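Local coordinates for glucose-binding protein (Thermus thermophilus HB27, PDB 2B3F), which binds glucose and galactose and is probably the sugar-binding component of a binding-protein-dependent transport system, at residues N372-A375 / A376-A380. Numbering follows the deposited sequence.
Sequences NPQA and AANAA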
ATOM      1  N   ASN A 372      -8.080 -21.317 -12.505  1.00 25.96           N
ATOM      2  CA  ASN A 372      -7.047 -22.072 -13.192  1.00 25.63           C
ATOM      3  C   ASN A 372      -5.700 -21.360 -13.018  1.00 24.91           C
ATOM      4  O   ASN A 372      -5.482 -20.331 -13.649  1.00 24.16           O
ATOM      5  CB  ASN A 372      -7.400 -22.149 -14.676  1.00 25.77           C
ATOM      6  CG  ASN A 372      -6.447 -22.997 -15.463  1.00 26.84           C
ATOM      7  OD1 ASN A 372      -5.336 -23.309 -15.021  1.00 28.78           O
ATOM      8  ND2 ASN A 372      -6.880 -23.394 -16.651  1.00 30.87           N
ATOM      9  N   PRO A 373      -4.810 -21.906 -12.178  1.00 24.39           N
ATOM     10  CA  PRO A 373      -3.512 -21.259 -11.984  1.00 23.70           C
ATOM     11  C   PRO A 373      -2.703 -21.030 -13.263  1.00 23.43           C
ATOM     12  O   PRO A 373      -2.057 -19.983 -13.399  1.00 22.41           O
ATOM     13  CB  PRO A 373      -2.777 -22.211 -11.041  1.00 23.94           C
ATOM     14  CG  PRO A 373      -3.832 -22.971 -10.354  1.00 25.38           C
ATOM     15  CD  PRO A 373      -4.936 -23.114 -11.341  1.00 24.67           C
ATOM     16  N   GLN A 374      -2.756 -21.961 -14.215  1.00 22.63           N
ATOM     17  CA  GLN A 374      -1.939 -21.825 -15.411  1.00 21.99           C
ATOM     18  C   GLN A 374      -2.442 -20.693 -16.287  1.00 20.92           C
ATOM     19  O   GLN A 374      -1.646 -19.945 -16.873  1.00 20.63           O
ATOM     20  CB  GLN A 374      -1.889 -23.132 -16.215  1.00 22.32           C
ATOM     21  CG  GLN A 374      -0.885 -23.084 -17.352  1.00 24.20           C
ATOM     22  CD  GLN A 374       0.540 -23.040 -16.861  1.00 27.75           C
ATOM     23  OE1 GLN A 374       0.928 -23.832 -15.997  1.00 30.39           O
ATOM     24  NE2 GLN A 374       1.335 -22.109 -17.400  1.00 29.29           N
ATOM     25  N   ALA A 375      -3.763 -20.572 -16.382  1.00 19.73           N
ATOM     26  CA  ALA A 375      -4.391 -19.525 -17.160  1.00 19.84           C
ATOM     27  C   ALA A 375      -4.013 -18.133 -16.615  1.00 18.60           C
ATOM     28  O   ALA A 375      -3.706 -17.239 -17.389  1.00 19.34           O
ATOM     29  CB  ALA A 375      -5.884 -19.700 -17.142  1.00 20.48           C
ATOM     30  N   ALA A 376      -4.048 -17.990 -15.284  1.00 18.43           N
ATOM     31  CA  ALA A 376      -3.721 -16.717 -14.597  1.00 18.14           C
ATOM     32  C   ALA A 376      -2.263 -16.389 -14.853  1.00 18.21           C
ATOM     33  O   ALA A 376      -1.917 -15.250 -15.183  1.00 18.42           O
ATOM     34  CB  ALA A 376      -3.961 -16.831 -13.115  1.00 18.02           C
ATOM     35  N   ALA A 377      -1.410 -17.394 -14.687  1.00 18.30           N
ATOM     36  CA  ALA A 377       0.022 -17.217 -14.929  1.00 18.75           C
ATOM     37  C   ALA A 377       0.305 -16.779 -16.371  1.00 19.11           C
ATOM     38  O   ALA A 377       1.090 -15.832 -16.637  1.00 18.07           O
ATOM     39  CB  ALA A 377       0.773 -18.491 -14.597  1.00 19.32           C
ATOM     40  N   ASN A 378      -0.330 -17.475 -17.312  1.00 18.97           N
ATOM     41  CA  ASN A 378      -0.177 -17.156 -18.714  1.00 19.50           C
ATOM     42  C   ASN A 378      -0.654 -15.743 -19.022  1.00 18.37           C
ATOM     43  O   ASN A 378      -0.027 -15.039 -19.823  1.00 18.05           O
ATOM     44  CB  ASN A 378      -0.951 -18.146 -19.589  1.00 19.77           C
ATOM     45  CG  ASN A 378      -0.345 -19.553 -19.586  1.00 22.95           C
ATOM     46  OD1 ASN A 378       0.766 -19.764 -19.100  1.00 25.10           O
ATOM     47  ND2 ASN A 378      -1.101 -20.533 -20.118  1.00 23.15           N
ATOM     48  N   ALA A 379      -1.759 -15.345 -18.389  1.00 17.47           N
ATOM     49  CA  ALA A 379      -2.315 -13.998 -18.560  1.00 17.61           C
ATOM     50  C   ALA A 379      -1.359 -12.916 -18.045  1.00 17.27           C
ATOM     51  O   ALA A 379      -1.128 -11.923 -18.712  1.00 17.27           O
ATOM     52  CB  ALA A 379      -3.655 -13.869 -17.882  1.00 17.37           C
ATOM     53  N   ALA A 380      -0.787 -13.127 -16.864  1.00 16.96           N
ATOM     54  CA  ALA A 380       0.147 -12.146 -16.301  1.00 16.72           C
ATOM     55  C   ALA A 380       1.362 -12.040 -17.194  1.00 16.95           C
ATOM     56  O   ALA A 380       1.884 -10.943 -17.401  1.00 16.59           O
ATOM     57  CB  ALA A 380       0.551 -12.543 -14.894  1.00 16.58           C
TER
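Gln374 and Asn378, one helical turn apart, join their side-chain amides on the exposed face of the helix. NE2 of Gln374 donates to OD1 of Asn378 at 3.0 Å. The acceptor lies nearly in the plane of the glutamine amide, whereas the donor is tilted 35° from the asparagine carbonyl plane. Gln374 has CG anti to its main-chain nitrogen (chi1 -171°), and a bend at chi2 carries the amide along the helix to its partner. Asn378, with CG anti to its carbonyl carbon, presents OD1 to that NE2; long glutamine and short asparagine, both polar, suit this solvent-facing site. Beneath the pair, Asn378 N bonds to Gln374 O at 2.8 Å, and the same i to i+4 pattern links Ala376 to Asn372, Ala377 to Pro373 and Ala379 to Ala375. Asn372 OD1 also accepts weak bonds from Gln374 N and Ala375 N, amides that have no preceding turn to bond to. Pro373, lacking an N-H, fits the first helical position. Small Ala376 and Ala377 meet Trp205 and Val202 of helix 199-212 respectively, and Ala376 also touches Phe367. The arrangement is an asparagine N-cap followed by proline at N1, opening the C-terminal helix 373-387 away from the sugar site.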